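Local coordinates for protein class B carbapenemase GOB-18 (Elizabethkingia meningoseptica, PDB 5K0W) that is a zinc-dependent metallo-beta-lactamase of subclass B3 that probably hydrolyses beta-lactam antibiotics, carbapenems among them, at residues Thr68-Ser73 with Ala99-Thr104; Lys92-Thr97 with Thr114-Tyr119; Ile236-His241 with Gln260-Lys265. All coordinates share one frame; numbering follows the deposited sequence.

Interaction 1. Residues Thr68-Ser73 with Ala99-Thr104; sequences TGTAES and AHYDHT. With ZN (zinc ion), chain C; ZN (zinc ion), chain D.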
ATOM      1  N   THR A  68      -1.260   2.553   6.159  1.00 22.05           N
ATOM      2  CA  THR A  68      -1.084   3.079   7.511  1.00 22.12           C
ATOM      3  C   THR A  68      -0.013   2.491   8.444  1.00 30.17           C
ATOM      4  O   THR A  68      -0.091   2.787   9.646  1.00 32.24           O
ATOM      5  CB  THR A  68      -2.405   2.976   8.314  1.00 25.24           C
ATOM      6  OG1 THR A  68      -2.629   1.618   8.739  1.00 22.01           O
ATOM      7  CG2 THR A  68      -3.607   3.618   7.632  1.00 18.45           C
ATOM      8  N   GLY A  69       0.898   1.637   7.979  1.00 25.58           N
ATOM      9  CA  GLY A  69       1.870   1.028   8.898  1.00 24.45           C
ATOM     10  C   GLY A  69       1.226   0.168   9.989  1.00 26.29           C
ATOM     11  O   GLY A  69       0.016  -0.054   9.951  1.00 23.81           O
ATOM     12  N   THR A  70       2.014  -0.288  11.008  1.00 24.31           N
ATOM     13  CA  THR A  70       1.529  -1.124  12.130  1.00 23.59           C
ATOM     14  C   THR A  70       0.666  -0.293  13.086  1.00 27.38           C
ATOM     15  O   THR A  70       0.393   0.867  12.787  1.00 25.75           O
ATOM     16  CB  THR A  70       2.702  -1.780  12.870  1.00 30.07           C
ATOM     17  OG1 THR A  70       3.550  -0.760  13.399  1.00 31.39           O
ATOM     18  CG2 THR A  70       3.486  -2.746  12.000  1.00 29.74           C
ATOM     19  N   ALA A  71       0.228  -0.872  14.231  1.00 25.44           N
ATOM     20  CA  ALA A  71      -0.582  -0.158  15.239  1.00 25.18           C
ATOM     21  C   ALA A  71       0.151   1.060  15.790  1.00 29.15           C
ATOM     22  O   ALA A  71      -0.433   2.137  15.872  1.00 29.92           O
ATOM     23  CB  ALA A  71      -0.958  -1.088  16.378  1.00 25.70           C
ATOM     24  N   GLU A  72       1.437   0.899  16.110  1.00 25.94           N
ATOM     25  CA  GLU A  72       2.289   1.961  16.649  1.00 26.61           C
ATOM     26  C   GLU A  72       2.708   3.059  15.629  1.00 30.65           C
ATOM     27  O   GLU A  72       3.375   4.021  16.006  1.00 29.49           O
ATOM     28  CB  GLU A  72       3.473   1.381  17.463  1.00 28.04           C
ATOM     29  CG  GLU A  72       4.391   0.444  16.701  1.00 42.94           C
ATOM     30  CD  GLU A  72       4.009  -1.024  16.742  1.00 71.77           C
ATOM     31  OE1 GLU A  72       4.841  -1.822  17.231  1.00 70.17           O
ATOM     32  OE2 GLU A  72       2.910  -1.384  16.256  1.00 61.27           O
ATOM     33  N   SER A  73       2.292   2.914  14.354  1.00 29.41           N
ATOM     34  CA  SER A  73       2.584   3.891  13.304  0.57 29.96           C
ATOM     35  C   SER A  73       1.553   5.034  13.332  1.00 35.56           C
ATOM     36  O   SER A  73       1.769   6.075  12.697  1.00 37.54           O
ATOM     37  CB  SER A  73       2.577   3.224  11.934  0.57 32.76           C
ATOM     38  OG  SER A  73       1.239   3.116  11.482  0.57 39.05           O
ATOM     39  N   ALA A  99      -3.913  -6.121   2.328  1.00 22.71           N
ATOM     40  CA  ALA A  99      -4.540  -6.333   3.646  1.00 22.02           C
ATOM     41  C   ALA A  99      -3.689  -7.121   4.639  1.00 25.38           C
ATOM     42  O   ALA A  99      -4.087  -8.195   5.113  1.00 24.99           O
ATOM     43  CB  ALA A  99      -5.930  -6.948   3.503  1.00 22.48           C
ATOM     44  N   HIS A 100      -2.503  -6.563   4.956  1.00 20.71           N
ATOM     45  CA  HIS A 100      -1.570  -7.090   5.955  1.00 18.85           C
ATOM     46  C   HIS A 100      -1.402  -6.044   7.045  1.00 23.54           C
ATOM     47  O   HIS A 100      -1.404  -4.848   6.729  1.00 23.42           O
ATOM     48  CB  HIS A 100      -0.229  -7.438   5.316  1.00 18.63           C
ATOM     49  CG  HIS A 100      -0.219  -8.728   4.561  1.00 21.56           C
ATOM     50  ND1 HIS A 100       0.731  -8.984   3.603  1.00 23.07           N
ATOM     51  CD2 HIS A 100      -1.042  -9.795   4.652  1.00 22.97           C
ATOM     52  CE1 HIS A 100       0.458 -10.191   3.144  1.00 22.07           C
ATOM     53  NE2 HIS A 100      -0.585 -10.724   3.760  1.00 22.44           N
ATOM     54  N   TYR A 101      -1.281  -6.482   8.325  1.00 21.06           N
ATOM     55  CA  TYR A 101      -1.132  -5.625   9.525  1.00 20.86           C
ATOM     56  C   TYR A 101      -0.121  -4.470   9.384  1.00 23.80           C
ATOM     57  O   TYR A 101      -0.311  -3.420   9.996  1.00 22.68           O
ATOM     58  CB  TYR A 101      -0.856  -6.456  10.798  1.00 21.72           C
ATOM     59  CG  TYR A 101       0.571  -6.925  10.937  1.00 23.32           C
ATOM     60  CD1 TYR A 101       1.031  -8.032  10.239  1.00 24.35           C
ATOM     61  CD2 TYR A 101       1.468  -6.260  11.769  1.00 25.73           C
ATOM     62  CE1 TYR A 101       2.355  -8.456  10.344  1.00 24.40           C
ATOM     63  CE2 TYR A 101       2.797  -6.683  11.891  1.00 26.94           C
ATOM     64  CZ  TYR A 101       3.235  -7.780  11.170  1.00 32.43           C
ATOM     65  OH  TYR A 101       4.532  -8.214  11.283  1.00 33.74           O
ATOM     66  N   ASP A 102       0.950  -4.674   8.589  1.00 20.54           N
ATOM     67  CA  ASP A 102       1.985  -3.663   8.372  1.00 20.29           C
ATOM     68  C   ASP A 102       1.539  -2.525   7.421  1.00 24.28           C
ATOM     69  O   ASP A 102       2.319  -1.614   7.162  1.00 25.28           O
ATOM     70  CB  ASP A 102       3.327  -4.305   7.956  1.00 21.42           C
ATOM     71  CG  ASP A 102       3.293  -5.112   6.676  1.00 29.43           C
ATOM     72  OD1 ASP A 102       2.368  -5.951   6.521  1.00 27.47           O
ATOM     73  OD2 ASP A 102       4.231  -4.957   5.853  1.00 37.53           O
ATOM     74  N   HIS A 103       0.287  -2.554   6.928  1.00 18.61           N
ATOM     75  CA  HIS A 103      -0.298  -1.489   6.100  1.00 17.17           C
ATOM     76  C   HIS A 103      -1.723  -1.156   6.583  1.00 19.98           C
ATOM     77  O   HIS A 103      -2.282  -0.139   6.170  1.00 19.35           O
ATOM     78  CB  HIS A 103      -0.310  -1.862   4.601  1.00 17.48           C
ATOM     79  CG  HIS A 103       1.000  -2.390   4.094  1.00 20.60           C
ATOM     80  ND1 HIS A 103       2.005  -1.544   3.658  1.00 21.98           N
ATOM     81  CD2 HIS A 103       1.442  -3.662   4.025  1.00 21.95           C
ATOM     82  CE1 HIS A 103       3.007  -2.330   3.314  1.00 21.13           C
ATOM     83  NE2 HIS A 103       2.714  -3.611   3.517  1.00 21.53           N
ATOM     84  N   THR A 104      -2.299  -2.014   7.466  1.00 15.79           N
ATOM     85  CA  THR A 104      -3.664  -1.867   7.991  1.00 14.93           C
ATOM     86  C   THR A 104      -3.738  -1.597   9.502  1.00 17.72           C
ATOM     87  O   THR A 104      -4.839  -1.403  10.010  1.00 19.79           O
ATOM     88  CB  THR A 104      -4.473  -3.166   7.740  1.00 18.26           C
ATOM     89  OG1 THR A 104      -3.883  -4.222   8.494  1.00 13.97           O
ATOM     90  CG2 THR A 104      -4.542  -3.567   6.284  1.00 16.12           C
TER
HETATM   91 ZN    ZN C 301       4.184  -5.093   3.746  1.00 25.24          ZN
HETATM   92 ZN    ZN D 302       2.386  -7.987   2.881  1.00 25.92          ZN
HETATM   93  O   HOH W   1       1.872   1.005   5.432  1.00 17.11           O
HETATM   94  O   HOH W   2       4.179  -6.944   2.836  1.00 29.18           O
HETATM   95  O   HOH W   3       3.689  -9.523   3.790  1.00 23.51           O

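Interaction 2. Residues Lys92-Thr97 with Thr114-Tyr119; sequences KILLLT and TAAKFY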
ATOM      1  N   LYS A  92     -10.509  12.426   3.997  1.00 22.09           N
ATOM      2  CA  LYS A  92     -11.861  12.088   3.584  1.00 21.24           C
ATOM      3  C   LYS A  92     -11.985  10.638   3.137  1.00 22.63           C
ATOM      4  O   LYS A  92     -13.071  10.069   3.268  1.00 20.73           O
ATOM      5  CB  LYS A  92     -12.343  13.058   2.485  1.00 23.49           C
ATOM      6  CG  LYS A  92     -13.317  14.114   3.001  1.00 24.82           C
ATOM      7  CD  LYS A  92     -12.657  15.261   3.725  1.00 25.99           C
ATOM      8  CE  LYS A  92     -13.638  16.363   4.053  1.00 37.35           C
ATOM      9  NZ  LYS A  92     -12.960  17.563   4.619  1.00 45.61           N
ATOM     10  N   ILE A  93     -10.874  10.045   2.603  1.00 18.41           N
ATOM     11  CA  ILE A  93     -10.815   8.668   2.085  1.00 17.90           C
ATOM     12  C   ILE A  93      -9.564   7.904   2.555  1.00 19.50           C
ATOM     13  O   ILE A  93      -8.454   8.413   2.493  1.00 17.60           O
ATOM     14  CB  ILE A  93     -10.960   8.631   0.526  1.00 21.44           C
ATOM     15  CG1 ILE A  93     -12.263   9.318   0.045  1.00 21.78           C
ATOM     16  CG2 ILE A  93     -10.885   7.188  -0.024  1.00 23.20           C
ATOM     17  CD1 ILE A  93     -12.199   9.887  -1.327  1.00 29.34           C
ATOM     18  N   LEU A  94      -9.760   6.659   2.963  1.00 17.24           N
ATOM     19  CA  LEU A  94      -8.684   5.752   3.359  1.00 17.84           C
ATOM     20  C   LEU A  94      -8.576   4.633   2.306  1.00 24.96           C
ATOM     21  O   LEU A  94      -9.594   4.028   1.965  1.00 24.89           O
ATOM     22  CB  LEU A  94      -8.952   5.169   4.762  1.00 17.34           C
ATOM     23  CG  LEU A  94      -8.824   6.163   5.919  1.00 21.98           C
ATOM     24  CD1 LEU A  94      -9.695   5.773   7.090  1.00 20.96           C
ATOM     25  CD2 LEU A  94      -7.369   6.320   6.342  1.00 26.65           C
ATOM     26  N   LEU A  95      -7.365   4.404   1.752  1.00 23.36           N
ATOM     27  CA  LEU A  95      -7.104   3.365   0.736  1.00 23.56           C
ATOM     28  C   LEU A  95      -5.977   2.396   1.145  1.00 27.35           C
ATOM     29  O   LEU A  95      -5.176   2.713   2.027  1.00 26.46           O
ATOM     30  CB  LEU A  95      -6.869   3.954  -0.669  1.00 23.70           C
ATOM     31  CG  LEU A  95      -7.976   4.870  -1.239  1.00 29.24           C
ATOM     32  CD1 LEU A  95      -7.506   5.579  -2.501  1.00 29.30           C
ATOM     33  CD2 LEU A  95      -9.234   4.092  -1.563  1.00 32.70           C
ATOM     34  N   LEU A  96      -5.938   1.206   0.509  1.00 23.77           N
ATOM     35  CA  LEU A  96      -5.012   0.116   0.817  1.00 22.91           C
ATOM     36  C   LEU A  96      -4.379  -0.504  -0.404  1.00 25.28           C
ATOM     37  O   LEU A  96      -5.073  -0.736  -1.390  1.00 26.42           O
ATOM     38  CB  LEU A  96      -5.808  -1.007   1.500  1.00 23.20           C
ATOM     39  CG  LEU A  96      -5.758  -1.132   3.009  1.00 28.27           C
ATOM     40  CD1 LEU A  96      -6.488  -2.381   3.433  1.00 27.95           C
ATOM     41  CD2 LEU A  96      -4.320  -1.163   3.516  1.00 30.75           C
ATOM     42  N   THR A  97      -3.108  -0.905  -0.303  1.00 18.88           N
ATOM     43  CA  THR A  97      -2.460  -1.614  -1.409  1.00 17.69           C
ATOM     44  C   THR A  97      -2.435  -3.126  -1.151  1.00 20.80           C
ATOM     45  O   THR A  97      -2.249  -3.894  -2.096  1.00 20.55           O
ATOM     46  CB  THR A  97      -1.068  -1.044  -1.743  1.00 22.79           C
ATOM     47  OG1 THR A  97      -0.234  -1.119  -0.588  1.00 19.35           O
ATOM     48  CG2 THR A  97      -1.125   0.376  -2.295  1.00 20.37           C
ATOM     49  N   THR A 114     -11.191  10.231  12.560  1.00 36.15           N
ATOM     50  CA  THR A 114     -11.426  11.175  11.458  1.00 35.99           C
ATOM     51  C   THR A 114     -12.798  11.071  10.787  1.00 40.63           C
ATOM     52  O   THR A 114     -13.164  11.987  10.051  1.00 41.41           O
ATOM     53  CB  THR A 114     -10.332  11.043  10.372  1.00 38.49           C
ATOM     54  OG1 THR A 114     -10.480   9.806   9.670  1.00 34.19           O
ATOM     55  CG2 THR A 114      -8.934  11.162  10.923  1.00 36.96           C
ATOM     56  N   ALA A 115     -13.528   9.951  10.980  1.00 36.27           N
ATOM     57  CA  ALA A 115     -14.809   9.680  10.304  1.00 36.01           C
ATOM     58  C   ALA A 115     -14.659   9.791   8.747  1.00 37.67           C
ATOM     59  O   ALA A 115     -15.484  10.387   8.042  1.00 38.02           O
ATOM     60  CB  ALA A 115     -15.926  10.577  10.839  1.00 37.02           C
ATOM     61  N   ALA A 116     -13.547   9.228   8.250  1.00 30.98           N
ATOM     62  CA  ALA A 116     -13.210   9.138   6.846  1.00 29.82           C
ATOM     63  C   ALA A 116     -13.887   7.887   6.343  1.00 34.76           C
ATOM     64  O   ALA A 116     -14.211   7.005   7.143  1.00 35.35           O
ATOM     65  CB  ALA A 116     -11.707   8.989   6.684  1.00 30.17           C
ATOM     66  N   LYS A 117     -14.106   7.799   5.024  1.00 30.22           N
ATOM     67  CA  LYS A 117     -14.694   6.611   4.421  1.00 28.82           C
ATOM     68  C   LYS A 117     -13.553   5.681   3.999  1.00 31.67           C
ATOM     69  O   LYS A 117     -12.475   6.148   3.615  1.00 31.22           O
ATOM     70  CB  LYS A 117     -15.633   6.971   3.257  1.00 29.76           C
ATOM     71  CG  LYS A 117     -16.788   7.904   3.643  1.00 34.34           C
ATOM     72  CD  LYS A 117     -17.828   7.251   4.561  1.00 45.21           C
ATOM     73  CE  LYS A 117     -18.878   8.218   5.072  1.00 59.84           C
ATOM     74  NZ  LYS A 117     -18.368   9.093   6.172  1.00 74.32           N
ATOM     75  N   PHE A 118     -13.758   4.373   4.169  1.00 27.14           N
ATOM     76  CA  PHE A 118     -12.762   3.373   3.825  1.00 25.76           C
ATOM     77  C   PHE A 118     -13.211   2.565   2.613  1.00 29.39           C
ATOM     78  O   PHE A 118     -14.251   1.915   2.666  1.00 29.87           O
ATOM     79  CB  PHE A 118     -12.414   2.483   5.035  1.00 26.42           C
ATOM     80  CG  PHE A 118     -11.489   1.326   4.725  1.00 27.44           C
ATOM     81  CD1 PHE A 118     -10.318   1.523   3.989  1.00 29.64           C
ATOM     82  CD2 PHE A 118     -11.764   0.047   5.198  1.00 30.20           C
ATOM     83  CE1 PHE A 118      -9.467   0.456   3.694  1.00 30.89           C
ATOM     84  CE2 PHE A 118     -10.912  -1.023   4.904  1.00 33.07           C
ATOM     85  CZ  PHE A 118      -9.764  -0.809   4.160  1.00 31.00           C
ATOM     86  N   TYR A 119     -12.446   2.654   1.509  1.00 24.44           N
ATOM     87  CA  TYR A 119     -12.720   1.945   0.257  1.00 23.68           C
ATOM     88  C   TYR A 119     -11.619   0.906   0.054  1.00 26.85           C
ATOM     89  O   TYR A 119     -10.442   1.227   0.192  1.00 26.58           O
ATOM     90  CB  TYR A 119     -12.743   2.922  -0.940  1.00 25.42           C
ATOM     91  CG  TYR A 119     -13.651   4.132  -0.837  1.00 27.57           C
ATOM     92  CD1 TYR A 119     -14.725   4.155   0.048  1.00 29.86           C
ATOM     93  CD2 TYR A 119     -13.493   5.216  -1.691  1.00 28.71           C
ATOM     94  CE1 TYR A 119     -15.588   5.245   0.115  1.00 31.09           C
ATOM     95  CE2 TYR A 119     -14.349   6.315  -1.633  1.00 30.07           C
ATOM     96  CZ  TYR A 119     -15.399   6.325  -0.730  1.00 37.48           C
ATOM     97  OH  TYR A 119     -16.251   7.403  -0.674  1.00 36.61           O
TER
HETATM   98  O   HOH W   4      -8.053   0.793  -1.009  1.00 24.34           O

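Interaction 3. Residues Ile236-His241 with Gln260-Lys265; sequences IWVASH and QLFMDK. With ZN (zinc ion), chain C.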
ATOM      1  N   ILE A 236       6.114   8.501 -12.578  1.00 22.29           N
ATOM      2  CA  ILE A 236       6.674   8.226 -11.260  1.00 22.97           C
ATOM      3  C   ILE A 236       6.127   6.942 -10.669  1.00 26.67           C
ATOM      4  O   ILE A 236       4.937   6.664 -10.814  1.00 26.30           O
ATOM      5  CB  ILE A 236       6.441   9.455 -10.344  1.00 26.50           C
ATOM      6  CG1 ILE A 236       7.411  10.577 -10.721  1.00 27.57           C
ATOM      7  CG2 ILE A 236       6.533   9.112  -8.837  1.00 27.40           C
ATOM      8  CD1 ILE A 236       7.155  11.881 -10.087  1.00 37.94           C
ATOM      9  N   TRP A 237       6.995   6.178  -9.976  1.00 22.67           N
ATOM     10  CA  TRP A 237       6.598   4.963  -9.270  1.00 21.54           C
ATOM     11  C   TRP A 237       7.156   4.920  -7.845  1.00 25.86           C
ATOM     12  O   TRP A 237       8.270   5.375  -7.589  1.00 26.64           O
ATOM     13  CB  TRP A 237       6.950   3.700 -10.067  1.00 19.62           C
ATOM     14  CG  TRP A 237       8.337   3.186  -9.843  1.00 19.97           C
ATOM     15  CD1 TRP A 237       9.482   3.627 -10.435  1.00 23.03           C
ATOM     16  CD2 TRP A 237       8.724   2.132  -8.953  1.00 19.38           C
ATOM     17  NE1 TRP A 237      10.566   2.919  -9.957  1.00 22.39           N
ATOM     18  CE2 TRP A 237      10.129   2.003  -9.038  1.00 23.55           C
ATOM     19  CE3 TRP A 237       8.020   1.287  -8.078  1.00 20.02           C
ATOM     20  CZ2 TRP A 237      10.838   1.045  -8.302  1.00 22.90           C
ATOM     21  CZ3 TRP A 237       8.724   0.363  -7.330  1.00 20.76           C
ATOM     22  CH2 TRP A 237      10.112   0.229  -7.460  1.00 21.58           C
ATOM     23  N   VAL A 238       6.356   4.391  -6.922  1.00 21.27           N
ATOM     24  CA  VAL A 238       6.656   4.165  -5.498  1.00 19.62           C
ATOM     25  C   VAL A 238       6.017   2.822  -5.137  1.00 22.82           C
ATOM     26  O   VAL A 238       5.309   2.263  -5.980  1.00 22.75           O
ATOM     27  CB  VAL A 238       6.202   5.319  -4.555  1.00 22.72           C
ATOM     28  CG1 VAL A 238       7.040   6.567  -4.760  1.00 22.18           C
ATOM     29  CG2 VAL A 238       4.720   5.633  -4.697  1.00 22.44           C
ATOM     30  N   ALA A 239       6.269   2.290  -3.922  1.00 18.05           N
ATOM     31  CA  ALA A 239       5.733   0.992  -3.509  1.00 17.25           C
ATOM     32  C   ALA A 239       5.296   0.960  -2.016  1.00 23.24           C
ATOM     33  O   ALA A 239       5.446   1.978  -1.330  1.00 23.08           O
ATOM     34  CB  ALA A 239       6.748  -0.105  -3.818  1.00 17.57           C
ATOM     35  N   SER A 240       4.725  -0.194  -1.527  1.00 18.70           N
ATOM     36  CA  SER A 240       4.264  -0.426  -0.145  1.00 17.58           C
ATOM     37  C   SER A 240       5.387  -0.321   0.914  1.00 19.58           C
ATOM     38  O   SER A 240       5.135   0.044   2.067  1.00 19.59           O
ATOM     39  CB  SER A 240       3.601  -1.795  -0.034  1.00 22.34           C
ATOM     40  OG  SER A 240       2.390  -1.887  -0.766  1.00 35.00           O
ATOM     41  N   HIS A 241       6.610  -0.666   0.522  1.00 14.44           N
ATOM     42  CA  HIS A 241       7.809  -0.624   1.357  1.00 13.48           C
ATOM     43  C   HIS A 241       8.877   0.280   0.729  1.00 19.41           C
ATOM     44  O   HIS A 241       9.104   0.225  -0.487  1.00 19.35           O
ATOM     45  CB  HIS A 241       8.350  -2.031   1.554  1.00 13.57           C
ATOM     46  CG  HIS A 241       7.514  -2.856   2.480  1.00 16.96           C
ATOM     47  ND1 HIS A 241       7.873  -3.048   3.811  1.00 18.76           N
ATOM     48  CD2 HIS A 241       6.346  -3.495   2.249  1.00 18.83           C
ATOM     49  CE1 HIS A 241       6.922  -3.803   4.336  1.00 18.56           C
ATOM     50  NE2 HIS A 241       5.974  -4.085   3.439  1.00 18.87           N
ATOM     51  N   GLN A 260      12.316  13.563  -9.791  1.00 17.47           N
ATOM     52  CA  GLN A 260      13.175  12.774 -10.712  1.00 16.96           C
ATOM     53  C   GLN A 260      13.855  11.588 -10.065  1.00 19.94           C
ATOM     54  O   GLN A 260      14.354  10.718 -10.776  1.00 19.92           O
ATOM     55  CB  GLN A 260      14.213  13.653 -11.423  1.00 18.19           C
ATOM     56  CG  GLN A 260      13.614  14.591 -12.465  1.00 31.31           C
ATOM     57  CD  GLN A 260      13.428  15.990 -11.948  1.00 52.49           C
ATOM     58  OE1 GLN A 260      13.228  16.235 -10.743  1.00 47.65           O
ATOM     59  NE2 GLN A 260      13.479  16.947 -12.860  1.00 44.79           N
ATOM     60  N   LEU A 261      13.874  11.546  -8.719  1.00 16.37           N
ATOM     61  CA  LEU A 261      14.415  10.423  -7.961  1.00 16.48           C
ATOM     62  C   LEU A 261      13.504   9.211  -8.170  1.00 23.63           C
ATOM     63  O   LEU A 261      13.984   8.081  -8.181  1.00 22.92           O
ATOM     64  CB  LEU A 261      14.460  10.741  -6.454  1.00 15.59           C
ATOM     65  CG  LEU A 261      15.437  11.804  -5.982  1.00 18.24           C
ATOM     66  CD1 LEU A 261      15.071  12.279  -4.602  1.00 15.91           C
ATOM     67  CD2 LEU A 261      16.887  11.291  -6.023  1.00 21.02           C
ATOM     68  N   PHE A 262      12.194   9.463  -8.353  1.00 21.61           N
ATOM     69  CA  PHE A 262      11.172   8.436  -8.498  1.00 22.39           C
ATOM     70  C   PHE A 262      10.715   8.197  -9.940  1.00 27.08           C
ATOM     71  O   PHE A 262       9.654   7.613 -10.182  1.00 26.40           O
ATOM     72  CB  PHE A 262      10.017   8.698  -7.506  1.00 24.56           C
ATOM     73  CG  PHE A 262      10.538   9.079  -6.140  1.00 26.24           C
ATOM     74  CD1 PHE A 262      11.181   8.140  -5.335  1.00 28.93           C
ATOM     75  CD2 PHE A 262      10.469  10.395  -5.697  1.00 28.60           C
ATOM     76  CE1 PHE A 262      11.719   8.504  -4.096  1.00 29.47           C
ATOM     77  CE2 PHE A 262      10.992  10.756  -4.450  1.00 31.34           C
ATOM     78  CZ  PHE A 262      11.606   9.806  -3.657  1.00 29.31           C
ATOM     79  N   MET A 263      11.573   8.584 -10.893  1.00 24.71           N
ATOM     80  CA  MET A 263      11.344   8.443 -12.331  1.00 23.99           C
ATOM     81  C   MET A 263      12.267   7.380 -12.918  1.00 28.17           C
ATOM     82  O   MET A 263      12.542   7.388 -14.119  1.00 29.43           O
ATOM     83  CB  MET A 263      11.559   9.785 -13.026  1.00 26.28           C
ATOM     84  CG  MET A 263      10.534  10.800 -12.649  1.00 30.36           C
ATOM     85  SD  MET A 263      10.721  12.295 -13.619  1.00 35.59           S
ATOM     86  CE  MET A 263       9.237  13.102 -13.187  1.00 32.59           C
ATOM     87  N   ASP A 264      12.737   6.453 -12.072  1.00 22.58           N
ATOM     88  CA  ASP A 264      13.623   5.389 -12.497  1.00 21.40           C
ATOM     89  C   ASP A 264      12.774   4.206 -12.950  1.00 24.20           C
ATOM     90  O   ASP A 264      12.694   3.170 -12.269  1.00 23.62           O
ATOM     91  CB  ASP A 264      14.647   5.036 -11.392  1.00 23.15           C
ATOM     92  CG  ASP A 264      14.069   4.637 -10.035  1.00 29.32           C
ATOM     93  OD1 ASP A 264      12.962   5.118  -9.691  1.00 26.20           O
ATOM     94  OD2 ASP A 264      14.746   3.870  -9.300  1.00 35.75           O
ATOM     95  N   LYS A 265      12.092   4.398 -14.098  1.00 20.09           N
ATOM     96  CA  LYS A 265      11.209   3.409 -14.726  1.00 20.33           C
ATOM     97  C   LYS A 265      11.888   2.059 -14.933  1.00 25.83           C
ATOM     98  O   LYS A 265      11.282   1.040 -14.629  1.00 25.54           O
ATOM     99  CB  LYS A 265      10.642   3.932 -16.052  1.00 23.17           C
ATOM    100  CG  LYS A 265       9.647   5.062 -15.914  1.00 43.94           C
ATOM    101  CD  LYS A 265       8.682   5.068 -17.091  1.00 52.19           C
ATOM    102  CE  LYS A 265       8.718   6.375 -17.838  1.00 64.58           C
ATOM    103  NZ  LYS A 265       7.580   6.492 -18.790  1.00 72.28           N
TER
HETATM  104 ZN    ZN C 301       4.184  -5.093   3.746  1.00 25.24          ZN
HETATM  105  O   HOH W   5      10.940   5.167  -7.810  1.00 24.49           O
HETATM  106  O   HOH W   2       4.179  -6.944   2.836  1.00 29.18           O

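Interaction 1. Residues Thr68-Ser73 with Ala99-Thr104
The zinc-binding signature of metallo-beta-lactamases, which here runs Gln98, His100, Asp102, His103, leads into the short helical turn 101-104, which carries Asp102 and His103, with His100 at its N-cap; Thr68, Gly69 and Thr70 of the loop after strand 62-66 back that turn. Thr68 N donates to His103 O (2.9 Å, 151° at the hydrogen). The Thr68 hydroxyl also approaches His103 O, at most as a weak bond. The backbone N-H would be there with most residues; what a threonine adds is the hydroxyl that takes up the N-H of Ala106.

Gly69 follows with a positive phi of 62°, a conformation that comes easily without a CB, and its CA makes a C-H...O contact with Asp102 O (3.2 Å). A water accepts the N-H of Gly69 (2.8 Å), donates to Asp102 O and takes a weak bond from His103 ND1. Thr70 lies alongside Tyr101, pointing the same way: its methyl CG2 sits 4.0 Å from Tyr101 CE2 and also packs on Asp102 CA, while OG1 bonds to Asn32.

The side chain of Asp102 leaves the backbone away from 68-73, and with CG between its own backbone N and carbonyl carbon (chi1 60°) OD2 reaches one zinc ion at 2.1 Å. His103 NE2 binds that ion at 2.1 Å, and His241 completes its protein ligands; His100 ND1, with Gln98 and His175, holds the second zinc. With ND1 of His103 giving a weak bond to the water held by Gly69 and NE2 on the metal, the loop acts as a second shell that probably helps fix the imidazole's rotation.

Interaction 2. Residues Lys92-Thr97 with Thr114-Tyr119
The ring of Phe118 meets Leu94 and Leu96 with its edge: Leu94 O lies near the ring plane, 3.3 Å from Phe118 CD1, and farther along the rim Leu96 CD1 touches Phe118 CZ at 3.7 Å. CG of Phe118 is anti to its backbone N (chi1 174°), which lays the ring along the neighbouring strand. The Tyr119 ring is met obliquely, by Ile93 CG2 at its CD2 (3.7 Å), and Lys152 makes a cation-pi contact with it, while Leu95 CD2 packs on Tyr119 CB (3.8 Å).

Between these layers the backbones pair as parallel strands. Lys117 straddles Ile93, its N donating to Lys92 O and its O accepting from Leu94 N (2.8 Å, 158°). Leu94 in turn straddles Phe118, passing its O to Tyr119 N at 3.2 Å. Where direct pairing stops, a water carries it on, accepting from Leu96 N and donating to Tyr119 O (2.7 Å). Branched aliphatic residues suit a strand buried on both faces, whereas the lysines run out to solvent.

The crossover between the strands, a beta-alpha-beta unit, runs through the zinc-binding turn 101-104 and helix 107-114, whose Leu107 and Phe110 pack on the Leu94 side, where Ala116 is small enough to fit against Leu94. The other face, with Ile93 and Tyr119, meets Ile160 of strand 159-162 in the second sheet, and strand 62-66 flanks 91-95 on its remaining edge.

Interaction 3. Residues Ile236-His241 with Gln260-Lys265
Trp237 and Asp264 cross at a slant, indole and carboxylate planes 28° apart, and the indole N-H is shared between two oxygens of Asp264, one backbone and one side-chain. Trp237 NE1 donates to the backbone O of Asp264 (3.2 Å), which lies near the ring's edge yet 24° out of its plane, and makes a weaker, more bent bond to Asp264 OD1. The carboxylate is brought there by chi1 57°, which sets CG between the backbone N and the carbonyl carbon of Asp264. A water rests over one face of the indole, toward its rim, and donates to both Trp237 O (2.7 Å) and Asp264 OD1 (2.8 Å). Lys250 gives OD1 a salt bridge as well, so an aspartate suits this place: it can serve the indole, a water and a cation together.

Strand 236-239 is the last strand of the five-stranded sheet. Strand 192-198 pairs with it on one edge, through Ile236 and Val238; on the other, the loop leading into helix 265-284 supplies Phe262 O, which accepts from Trp237 N (3.0 Å) and takes a C-H...O contact from Ile236 CA. Asp264 is the centre of an inverse gamma turn just before that helix.

Ile236 crosses the two apolar side chains of the loop with separate branches. Its CG2 meets Phe262 CB at 3.8 Å, whereas CG1 touches Met263 CG at 3.7 Å and CD1 nears the terminal CE. The extended, flexible methionine can follow the isoleucine along its length. The Phe262 ring packs among Leu247, Ile40 and, loosely, Val238 CG1 (4.5 Å from CD1), with Leu261 CB over the centre of one face.

In the fold
All three contacts are largely buried, but they differ in chemistry. Interaction 1 is polar, built on carbonyls of the zinc-binding turn and a water, behind the metal ligands; interaction 2 is regular parallel pairing between apolar layers inside the first sheet; interaction 3 joins the edge strand of the second sheet to a loop, partly exposed at Met263 and Asp264. Interactions 1 and 2 are joined along the chain: strand 91-95 runs on into the zinc-binding turn, and Leu96 packs on His103 and Thr104. Interaction 3 reaches the same zinc ion from the other sheet, His241 beside Asp102 and His103, and Ser240 OG probably hydrogen-bonds Thr97 OG1 of interaction 2.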